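Local coordinates for coenzyme F420-dependent N(5),N(10)-methenyltetrahydromethanopterin reductase-related protein (Desulfurobacterium thermolithotrophum DSM 11699, PDB 6HUY) that binds the iron-guanylyl pyridinol cofactor together with 5,10-methenyltetrahydrofolate and is probably akin in activity to H2-forming methylenetetrahydromethanopterin dehydrogenase, at residues 114-119 against 145-150; 121-126 against 339-344; 159-164 against 191-196. All blocks are in the same frame, centred on the assembly; numbering follows the deposited sequence.

Overall arrangement
The contacts illustrate how one chain built round a Rossmann-like sheet uses different chemistry at different places. All are buried and reached by a second subunit. Contact 1 lies nearest the chain centre and is a largely polar, cofactor-lined meeting of a strand end and its loop with a second loop. Contact 2 joins two helices through branched aliphatic side chains, the root of a tryptophan and one arginine bond. Contact 3 is a parallel strand pair rich in backbone hydrogen bonds, with some residues partly exposed. Strand 112-115 of contact 1 leads on to helix 121-127 of contact 2, whose Ile121 touches Ala162 and Ala196 of contact 3. His146 and Leu160 probably hydrogen-bond contact 1 to contact 3.

Contact 1: residues 114-119 against 145-150; sequences CTTCTM and MHPAAI. With FE9 (iron-guanylyl pyridinol cofactor), chain E.
Cys117 and the imidazole of His146 make the tight half of this contact. NE2 of His146 lies 3.3 Å from Cys117 CB, while the peptide joining Thr116 to Cys117 sits over one ring face, its N 3.7 Å above the ring plane and offset toward the rim. CG stands anti to the backbone N of His146 (chi1 -165°), which carries the ring across to the turn formed by Thr116 to Met119. Its rotation is fixed at both nitrogens: ND1 accepts from Ala148 N (3.0 Å), close to the ring plane, and NE2 is bonded to Asp204.

The cofactor also grips Cys117. Cys117 N donates to FE9 O18 at 3.1 Å in a nearly straight bond (163°), and Pro147 CD lies against the same oxygen at 3.3 Å. Cys117 SG lies 2.8 Å from the iron (FE9 FE), but its crowding against FE9 C8 leaves the exact sulfur position doubtful. Packing thins toward Ala149 and Ile150, which meet the carbonyl ligands of the iron and the methenyltetrahydrofolate instead of residues 114-119; Ala149 N gives FE9 O2F just a weak bond. At the opposite end, Met145 N donates to Thr115 O (3.2 Å), and Cys114 SG touches Met145 CG at 4.1 Å. No touching residue is exposed.

Residues 114-119 run off the end of strand 112-115, and residues 145-150 follow strand 141-144, its neighbour in a Rossmann-like parallel sheet, at the C-terminal ends of whose strands the cofactor lies; helix 174-186 covers Cys114 and Met145, and strand 158-163 backs His146.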
loop_
_atom_site.group_PDB
_atom_site.type_symbol
_atom_site.label_atom_id
_atom_site.label_comp_id
_atom_site.label_asym_id
_atom_site.label_seq_id
_atom_site.Cartn_x
_atom_site.Cartn_y
_atom_site.Cartn_z
ATOM N N CYS A 114 -18.692 13.388 -15.670
ATOM C CA CYS A 114 -18.352 12.140 -14.999
ATOM C C CYS A 114 -17.345 11.365 -15.831
ATOM O O CYS A 114 -17.546 11.172 -17.036
ATOM C CB CYS A 114 -19.589 11.269 -14.772
ATOM S SG CYS A 114 -20.873 12.068 -13.827
ATOM N N THR A 115 -16.285 10.899 -15.183
ATOM C CA THR A 115 -15.343 10.008 -15.832
ATOM C C THR A 115 -15.702 8.576 -15.473
ATOM O O THR A 115 -16.497 8.312 -14.565
ATOM C CB THR A 115 -13.902 10.311 -15.422
ATOM O OG1 THR A 115 -13.763 10.123 -14.007
ATOM C CG2 THR A 115 -13.536 11.746 -15.793
ATOM N N THR A 116 -15.116 7.652 -16.228
ATOM C CA THR A 116 -15.231 6.222 -15.978
ATOM C C THR A 116 -13.838 5.706 -15.601
ATOM O O THR A 116 -13.018 6.475 -15.091
ATOM C CB THR A 116 -15.810 5.506 -17.208
ATOM O OG1 THR A 116 -15.034 5.823 -18.367
ATOM C CG2 THR A 116 -17.249 5.926 -17.466
ATOM N N CYS A 117 -13.548 4.421 -15.839
ATOM C CA CYS A 117 -12.266 3.852 -15.424
ATOM C C CYS A 117 -11.066 4.440 -16.163
ATOM O O CYS A 117 -9.929 4.256 -15.717
ATOM C CB CYS A 117 -12.264 2.341 -15.636
ATOM S SG CYS A 117 -11.778 1.874 -17.301
ATOM N N THR A 118 -11.269 5.104 -17.291
ATOM C CA THR A 118 -10.128 5.569 -18.062
ATOM C C THR A 118 -9.558 6.882 -17.551
ATOM O O THR A 118 -8.553 7.352 -18.088
ATOM C CB THR A 118 -10.513 5.703 -19.538
ATOM O OG1 THR A 118 -11.616 6.609 -19.669
ATOM C CG2 THR A 118 -10.881 4.319 -20.143
ATOM N N MET A 119 -10.155 7.485 -16.528
ATOM C CA MET A 119 -9.644 8.762 -16.047
ATOM C C MET A 119 -10.079 8.988 -14.605
ATOM O O MET A 119 -11.274 8.959 -14.306
ATOM C CB MET A 119 -10.145 9.907 -16.948
ATOM C CG MET A 119 -9.802 11.312 -16.494
ATOM S SD MET A 119 -8.088 11.758 -16.762
ATOM C CE MET A 119 -7.222 10.895 -15.496
ATOM N N MET A 145 -19.305 8.014 -13.022
ATOM C CA MET A 145 -20.280 6.936 -13.205
ATOM C C MET A 145 -19.481 5.680 -13.554
ATOM O O MET A 145 -19.656 5.086 -14.617
ATOM C CB MET A 145 -21.307 7.285 -14.278
ATOM C CG MET A 145 -22.356 8.271 -13.838
ATOM S SD MET A 145 -23.415 7.600 -12.551
ATOM C CE MET A 145 -24.549 6.603 -13.494
ATOM N N HIS A 146 -18.553 5.331 -12.674
ATOM C CA HIS A 146 -17.607 4.246 -12.890
ATOM C C HIS A 146 -18.316 2.902 -12.761
ATOM O O HIS A 146 -18.779 2.572 -11.663
ATOM C CB HIS A 146 -16.469 4.363 -11.874
ATOM C CG HIS A 146 -15.271 3.530 -12.200
ATOM N ND1 HIS A 146 -15.369 2.241 -12.678
ATOM C CD2 HIS A 146 -13.950 3.800 -12.107
ATOM C CE1 HIS A 146 -14.156 1.756 -12.870
ATOM N NE2 HIS A 146 -13.276 2.681 -12.529
ATOM N N PRO A 147 -18.447 2.111 -13.833
ATOM C CA PRO A 147 -19.210 0.860 -13.734
ATOM C C PRO A 147 -18.503 -0.248 -12.971
ATOM O O PRO A 147 -19.159 -1.238 -12.626
ATOM C CB PRO A 147 -19.414 0.462 -15.200
ATOM C CG PRO A 147 -18.215 1.032 -15.896
ATOM C CD PRO A 147 -17.933 2.333 -15.191
ATOM N N ALA A 148 -17.191 -0.145 -12.751
ATOM C CA ALA A 148 -16.426 -1.162 -12.023
ATOM C C ALA A 148 -16.798 -2.546 -12.530
ATOM O O ALA A 148 -17.010 -3.487 -11.762
ATOM C CB ALA A 148 -16.646 -1.054 -10.511
ATOM N N ALA A 149 -16.915 -2.631 -13.852
ATOM C CA ALA A 149 -17.411 -3.780 -14.599
ATOM C C ALA A 149 -17.583 -3.316 -16.034
ATOM O O ALA A 149 -17.543 -2.114 -16.304
ATOM C CB ALA A 149 -18.744 -4.286 -14.043
ATOM N N ILE A 150 -17.789 -4.240 -16.965
ATOM C CA ILE A 150 -18.017 -3.901 -18.365
ATOM C C ILE A 150 -19.525 -3.753 -18.560
ATOM O O ILE A 150 -20.249 -4.759 -18.450
ATOM C CB ILE A 150 -17.425 -4.964 -19.299
ATOM C CG1 ILE A 150 -15.901 -5.011 -19.117
ATOM C CG2 ILE A 150 -17.786 -4.647 -20.741
ATOM C CD1 ILE A 150 -15.180 -6.104 -19.936
HETATM O O2 FE9 E . -12.180 -1.251 -20.524
HETATM FE FE FE9 E . -13.757 0.141 -18.213
HETATM C C1F FE9 E . -15.277 -0.641 -18.821
HETATM O O1F FE9 E . -16.176 -1.111 -19.286
HETATM C C2F FE9 E . -14.291 -0.296 -16.536
HETATM O O2F FE9 E . -14.681 -0.645 -15.522
HETATM C C8 FE9 E . -14.602 1.816 -18.108
HETATM O O18 FE9 E . -15.252 2.166 -17.134
HETATM C C7 FE9 E . -14.465 2.757 -19.280
HETATM C C6 FE9 E . -13.670 1.982 -20.320
HETATM N N1 FE9 E . -13.271 0.662 -20.024
HETATM C C5 FE9 E . -13.354 2.576 -21.644
HETATM C C5M FE9 E . -13.808 3.976 -21.990
HETATM C C4 FE9 E . -12.578 1.768 -22.611
HETATM C C3 FE9 E . -12.142 0.408 -22.227
HETATM C C3M FE9 E . -11.358 -0.410 -23.221
HETATM C C2 FE9 E . -12.614 -0.167 -20.950
HETATM O O3P FE9 E . -12.242 2.274 -23.835
HETATM P P1 FE9 E . -13.059 1.951 -25.185
HETATM O O1P FE9 E . -13.839 0.713 -25.013
HETATM O O2P FE9 E . -11.994 1.849 -26.375
HETATM O "O5'" FE9 E . -14.011 3.220 -25.412
HETATM C "C5'" FE9 E . -13.469 4.478 -25.782
HETATM C "C4'" FE9 E . -14.463 5.108 -26.740
HETATM O "O4'" FE9 E . -14.197 6.503 -26.892
HETATM C "C1'" FE9 E . -14.478 6.837 -28.242
HETATM C "C2'" FE9 E . -14.019 5.625 -29.044
HETATM O "O2'" FE9 E . -14.703 5.558 -30.301
HETATM C "C3'" FE9 E . -14.386 4.472 -28.127
HETATM O "O3'" FE9 E . -15.662 3.926 -28.468
HETATM N N9A FE9 E . -13.826 8.091 -28.689
HETATM C C4A FE9 E . -14.413 9.286 -28.663
HETATM N N3A FE9 E . -15.623 9.733 -28.258
HETATM C C2A FE9 E . -15.939 11.046 -28.354
HETATM N N2A FE9 E . -17.167 11.435 -27.935
HETATM N N1A FE9 E . -15.095 11.976 -28.850
HETATM C C6A FE9 E . -13.867 11.667 -29.298
HETATM O O6A FE9 E . -13.091 12.547 -29.744
HETATM C C5A FE9 E . -13.442 10.244 -29.213
HETATM N N7A FE9 E . -12.342 9.532 -29.531
HETATM C C8A FE9 E . -12.591 8.231 -29.212
#

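Contact 2: residues 121-126 against 339-344; sequences ILVLNS and ILRESW
Val123 points its two methyls into different parts of residues 339-344. CG1, anti to the backbone N (chi1 171°), rests on the base of Arg341, 3.8 Å from its CA, and the two side chains slant across each other there. CG2 enters beside the Leu340 backbone, 3.5 Å from Leu340 O, and meets Trp344 CB at 3.7 Å; valine and tryptophan cross at about a right angle, so the methyl touches the root of the tryptophan more than its indole. Leu122 and Leu340 instead run side by side in the same direction, meeting through their CD1 atoms at 4.0 Å.

These side chains fill a steep helix crossing, in which the axes of segments 121-126 and 339-344 approach to 8.4 Å and cross at -111°. Helix 121-127 follows strand 112-115 of the Rossmann-like sheet, whereas helix 333-348 is the last in the modelled chain and packs back against helix 121-127 and helix 196-203.

Arg341 supplies the polar link. Its chain is extended as far as CG-CD, then bends at chi3, bringing NE to Ser126 OG at 3.1 Å (N-H...O 151°), with the oxygen tilted from the guanidinium plane; Ser126 O lies over one face of that group. Further along, the indole of Trp344 stacks with Tyr348 and meets Phe237 of the neighbouring subunit at a steep angle, while Glu342 is hydrogen-bonded to His326 of that subunit.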
loop_
_atom_site.group_PDB
_atom_site.type_symbol
_atom_site.label_atom_id
_atom_site.label_comp_id
_atom_site.label_asym_id
_atom_site.label_seq_id
_atom_site.Cartn_x
_atom_site.Cartn_y
_atom_site.Cartn_z
ATOM N N ILE A 121 -11.251 11.205 -11.701
ATOM C CA ILE A 121 -11.968 12.469 -11.760
ATOM C C ILE A 121 -11.141 13.593 -11.154
ATOM O O ILE A 121 -11.257 14.752 -11.575
ATOM C CB ILE A 121 -13.325 12.360 -11.052
ATOM C CG1 ILE A 121 -14.157 13.624 -11.282
ATOM C CG2 ILE A 121 -13.144 12.139 -9.556
ATOM C CD1 ILE A 121 -14.481 13.899 -12.733
ATOM N N LEU A 122 -10.307 13.290 -10.157
ATOM C CA LEU A 122 -9.457 14.323 -9.565
ATOM C C LEU A 122 -8.391 14.785 -10.547
ATOM O O LEU A 122 -8.044 15.971 -10.584
ATOM C CB LEU A 122 -8.817 13.812 -8.276
ATOM C CG LEU A 122 -9.730 13.641 -7.059
ATOM C CD1 LEU A 122 -8.933 13.122 -5.870
ATOM C CD2 LEU A 122 -10.404 14.947 -6.699
ATOM N N VAL A 123 -7.859 13.860 -11.344
ATOM C CA VAL A 123 -6.889 14.228 -12.369
ATOM C C VAL A 123 -7.528 15.122 -13.419
ATOM O O VAL A 123 -6.921 16.100 -13.866
ATOM C CB VAL A 123 -6.288 12.966 -12.998
ATOM C CG1 VAL A 123 -5.442 13.315 -14.228
ATOM C CG2 VAL A 123 -5.473 12.223 -11.960
ATOM N N LEU A 124 -8.750 14.794 -13.846
ATOM C CA LEU A 124 -9.441 15.633 -14.822
ATOM C C LEU A 124 -9.775 17.003 -14.238
ATOM O O LEU A 124 -9.572 18.032 -14.890
ATOM C CB LEU A 124 -10.714 14.946 -15.298
ATOM C CG LEU A 124 -11.555 15.777 -16.282
ATOM C CD1 LEU A 124 -10.806 15.983 -17.575
ATOM C CD2 LEU A 124 -12.901 15.116 -16.555
ATOM N N ASN A 125 -10.298 17.029 -13.011
ATOM C CA ASN A 125 -10.612 18.303 -12.364
ATOM C C ASN A 125 -9.373 19.188 -12.252
ATOM O O ASN A 125 -9.435 20.391 -12.523
ATOM C CB ASN A 125 -11.224 18.054 -10.984
ATOM C CG ASN A 125 -11.541 19.327 -10.251
ATOM O OD1 ASN A 125 -10.835 19.714 -9.323
ATOM N ND2 ASN A 125 -12.608 19.992 -10.660
ATOM N N SER A 126 -8.238 18.609 -11.852
ATOM C CA SER A 126 -6.993 19.369 -11.793
ATOM C C SER A 126 -6.643 19.953 -13.154
ATOM O O SER A 126 -6.309 21.135 -13.269
ATOM C CB SER A 126 -5.864 18.473 -11.300
ATOM O OG SER A 126 -4.615 19.143 -11.373
ATOM N N ILE A 339 -0.151 16.957 -8.461
ATOM C CA ILE A 339 0.725 15.802 -8.322
ATOM C C ILE A 339 -0.011 14.524 -8.712
ATOM O O ILE A 339 0.536 13.672 -9.423
ATOM C CB ILE A 339 1.284 15.749 -6.888
ATOM C CG1 ILE A 339 2.437 16.733 -6.757
ATOM C CG2 ILE A 339 1.752 14.372 -6.512
ATOM C CD1 ILE A 339 2.610 17.255 -5.380
ATOM N N LEU A 340 -1.267 14.380 -8.288
ATOM C CA LEU A 340 -2.057 13.233 -8.730
ATOM C C LEU A 340 -2.165 13.201 -10.242
ATOM O O LEU A 340 -2.129 12.127 -10.851
ATOM C CB LEU A 340 -3.454 13.259 -8.115
ATOM C CG LEU A 340 -3.505 13.233 -6.584
ATOM C CD1 LEU A 340 -4.948 13.168 -6.136
ATOM C CD2 LEU A 340 -2.699 12.084 -5.995
ATOM N N ARG A 341 -2.310 14.372 -10.862
ATOM C CA ARG A 341 -2.379 14.453 -12.315
ATOM C C ARG A 341 -1.043 14.118 -12.957
ATOM O O ARG A 341 -1.000 13.431 -13.982
ATOM C CB ARG A 341 -2.830 15.851 -12.733
ATOM C CG ARG A 341 -2.646 16.158 -14.219
ATOM C CD ARG A 341 -3.422 17.386 -14.611
ATOM N NE ARG A 341 -2.958 18.546 -13.864
ATOM C CZ ARG A 341 -2.214 19.536 -14.353
ATOM N NH1 ARG A 341 -1.843 19.544 -15.638
ATOM N NH2 ARG A 341 -1.850 20.531 -13.539
ATOM N N GLU A 342 0.055 14.614 -12.386
ATOM C CA GLU A 342 1.383 14.277 -12.883
ATOM C C GLU A 342 1.653 12.779 -12.751
ATOM O O GLU A 342 2.254 12.168 -13.642
ATOM C CB GLU A 342 2.433 15.106 -12.133
ATOM C CG GLU A 342 3.892 14.818 -12.501
ATOM C CD GLU A 342 4.888 15.539 -11.585
ATOM O OE1 GLU A 342 4.444 16.232 -10.635
ATOM O OE2 GLU A 342 6.113 15.422 -11.824
ATOM N N SER A 343 1.212 12.166 -11.650
ATOM C CA SER A 343 1.385 10.723 -11.492
ATOM C C SER A 343 0.615 9.963 -12.565
ATOM O O SER A 343 1.161 9.081 -13.232
ATOM C CB SER A 343 0.934 10.278 -10.096
ATOM O OG SER A 343 1.093 8.874 -9.929
ATOM N N TRP A 344 -0.665 10.294 -12.743
ATOM C CA TRP A 344 -1.484 9.618 -13.749
ATOM C C TRP A 344 -0.872 9.739 -15.142
ATOM O O TRP A 344 -0.838 8.764 -15.903
ATOM C CB TRP A 344 -2.897 10.210 -13.743
ATOM C CG TRP A 344 -3.872 9.435 -14.594
ATOM C CD1 TRP A 344 -4.030 9.521 -15.944
ATOM C CD2 TRP A 344 -4.811 8.449 -14.141
ATOM N NE1 TRP A 344 -5.009 8.648 -16.362
ATOM C CE2 TRP A 344 -5.503 7.981 -15.272
ATOM C CE3 TRP A 344 -5.137 7.923 -12.887
ATOM C CZ2 TRP A 344 -6.497 7.005 -15.188
ATOM C CZ3 TRP A 344 -6.133 6.958 -12.808
ATOM C CH2 TRP A 344 -6.795 6.512 -13.949
#

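Contact 3: residues 159-164 against 191-196; sequences YLIATN and AYLLPA
Tyr159 and Tyr192 meet on the two parallel strands of a beta-alpha-beta unit, joined through helix 174-186. The backbone bonds alternate as in any parallel pair: Tyr192 N to Tyr159 O at 2.9 Å, almost straight at 173°, then Ile161 N to Tyr192 O, Leu194 N to Ile161 O and Thr163 N to Leu194 O. A weak fifth, Ala196 N to Thr163 O at 3.1 Å, ends the series. CA-H...O contacts fill in between, as from Leu193 CA to Ile161 O (3.4 Å).

Apolar side chains pair on both faces. With CG anti to its carbonyl carbon (chi1 -50°), Leu160 leans toward the other strand and spreads its branches, CD2 against Tyr192 CB at 3.7 Å and CD1 against Leu194 CD1; this face meets helix 196-203 and Ala266 of the neighbouring subunit. On the same face, Ala162 CB packs on Ala196 CB, just past the second strand. Ile161 and Leu193 lie side by side on the face toward helix 174-186, with Ile161 CD1 reaching Ala191 CB at 3.9 Å. Thr163 CG2 leans on Leu193 CB at 3.7 Å.

Water supplements the polar edge: Thr163 OG1 shares a 2.7 Å hydrogen bond with a water that donates weakly to Leu193 O.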
loop_
_atom_site.group_PDB
_atom_site.type_symbol
_atom_site.label_atom_id
_atom_site.label_comp_id
_atom_site.label_asym_id
_atom_site.label_seq_id
_atom_site.Cartn_x
_atom_site.Cartn_y
_atom_site.Cartn_z
ATOM N N TYR A 159 -22.671 1.266 -9.697
ATOM C CA TYR A 159 -21.855 2.384 -10.148
ATOM C C TYR A 159 -21.117 2.939 -8.939
ATOM O O TYR A 159 -21.679 3.003 -7.842
ATOM C CB TYR A 159 -22.689 3.513 -10.789
ATOM C CG TYR A 159 -23.115 3.263 -12.219
ATOM C CD1 TYR A 159 -22.193 3.277 -13.250
ATOM C CD2 TYR A 159 -24.451 3.022 -12.534
ATOM C CE1 TYR A 159 -22.584 3.052 -14.557
ATOM C CE2 TYR A 159 -24.847 2.791 -13.832
ATOM C CZ TYR A 159 -23.914 2.814 -14.841
ATOM O OH TYR A 159 -24.304 2.592 -16.138
ATOM N N LEU A 160 -19.855 3.313 -9.136
ATOM C CA LEU A 160 -19.090 4.035 -8.131
ATOM C C LEU A 160 -19.194 5.520 -8.448
ATOM O O LEU A 160 -18.792 5.957 -9.531
ATOM C CB LEU A 160 -17.630 3.586 -8.112
ATOM C CG LEU A 160 -17.381 2.073 -8.032
ATOM C CD1 LEU A 160 -15.886 1.817 -7.792
ATOM C CD2 LEU A 160 -18.238 1.396 -6.968
ATOM N N ILE A 161 -19.721 6.291 -7.501
ATOM C CA ILE A 161 -19.990 7.710 -7.690
ATOM C C ILE A 161 -19.085 8.479 -6.741
ATOM O O ILE A 161 -19.163 8.307 -5.518
ATOM C CB ILE A 161 -21.472 8.041 -7.449
ATOM C CG1 ILE A 161 -22.346 7.312 -8.482
ATOM C CG2 ILE A 161 -21.707 9.556 -7.503
ATOM C CD1 ILE A 161 -23.802 7.230 -8.123
ATOM N N ALA A 162 -18.231 9.324 -7.312
ATOM C CA ALA A 162 -17.265 10.094 -6.541
ATOM C C ALA A 162 -17.971 11.182 -5.740
ATOM O O ALA A 162 -18.875 11.851 -6.243
ATOM C CB ALA A 162 -16.242 10.733 -7.485
ATOM N N THR A 163 -17.550 11.356 -4.491
ATOM C CA THR A 163 -18.039 12.409 -3.605
ATOM C C THR A 163 -16.875 13.294 -3.148
ATOM O O THR A 163 -15.723 13.103 -3.538
ATOM C CB THR A 163 -18.752 11.824 -2.385
ATOM O OG1 THR A 163 -17.783 11.269 -1.488
ATOM C CG2 THR A 163 -19.750 10.751 -2.798
ATOM N N ASN A 164 -17.197 14.264 -2.300
ATOM C CA ASN A 164 -16.221 15.212 -1.771
ATOM C C ASN A 164 -15.500 14.711 -0.528
ATOM O O ASN A 164 -14.656 15.439 0.009
ATOM C CB ASN A 164 -16.907 16.548 -1.443
ATOM C CG ASN A 164 -17.498 17.218 -2.675
ATOM O OD1 ASN A 164 -16.819 17.385 -3.688
ATOM N ND2 ASN A 164 -18.760 17.609 -2.591
ATOM N N ALA A 191 -25.807 2.206 -6.085
ATOM C CA ALA A 191 -24.974 3.399 -6.071
ATOM C C ALA A 191 -24.043 3.320 -4.867
ATOM O O ALA A 191 -24.501 3.344 -3.721
ATOM C CB ALA A 191 -25.842 4.654 -6.027
ATOM N N TYR A 192 -22.738 3.215 -5.134
ATOM C CA TYR A 192 -21.703 3.215 -4.103
ATOM C C TYR A 192 -21.029 4.585 -4.118
ATOM O O TYR A 192 -20.311 4.917 -5.063
ATOM C CB TYR A 192 -20.682 2.098 -4.340
ATOM C CG TYR A 192 -21.225 0.701 -4.154
ATOM C CD1 TYR A 192 -21.670 0.267 -2.909
ATOM C CD2 TYR A 192 -21.283 -0.194 -5.220
ATOM C CE1 TYR A 192 -22.168 -1.019 -2.725
ATOM C CE2 TYR A 192 -21.776 -1.489 -5.049
ATOM C CZ TYR A 192 -22.221 -1.895 -3.801
ATOM O OH TYR A 192 -22.717 -3.166 -3.626
ATOM N N LEU A 193 -21.275 5.383 -3.085
ATOM C CA LEU A 193 -20.711 6.727 -2.995
ATOM C C LEU A 193 -19.388 6.647 -2.248
ATOM O O LEU A 193 -19.361 6.334 -1.054
ATOM C CB LEU A 193 -21.679 7.684 -2.308
ATOM C CG LEU A 193 -22.762 8.294 -3.208
ATOM C CD1 LEU A 193 -23.522 7.235 -3.976
ATOM C CD2 LEU A 193 -23.707 9.108 -2.384
ATOM N N LEU A 194 -18.292 6.894 -2.962
ATOM C CA LEU A 194 -16.957 6.784 -2.413
ATOM C C LEU A 194 -16.226 8.117 -2.496
ATOM O O LEU A 194 -16.505 8.924 -3.386
ATOM C CB LEU A 194 -16.128 5.726 -3.158
ATOM C CG LEU A 194 -16.705 4.324 -3.213
ATOM C CD1 LEU A 194 -15.812 3.480 -4.091
ATOM C CD2 LEU A 194 -16.802 3.733 -1.834
ATOM N N PRO A 195 -15.251 8.351 -1.617
ATOM C CA PRO A 195 -14.373 9.510 -1.795
ATOM C C PRO A 195 -13.795 9.506 -3.201
ATOM O O PRO A 195 -13.387 8.466 -3.720
ATOM C CB PRO A 195 -13.285 9.295 -0.738
ATOM C CG PRO A 195 -13.907 8.387 0.279
ATOM C CD PRO A 195 -14.853 7.523 -0.462
ATOM N N ALA A 196 -13.756 10.682 -3.821
ATOM C CA ALA A 196 -13.351 10.763 -5.222
ATOM C C ALA A 196 -12.040 10.027 -5.485
ATOM O O ALA A 196 -11.915 9.314 -6.483
ATOM C CB ALA A 196 -13.243 12.231 -5.639
HETATM O O HOH W 1 -18.194 9.237 0.267
#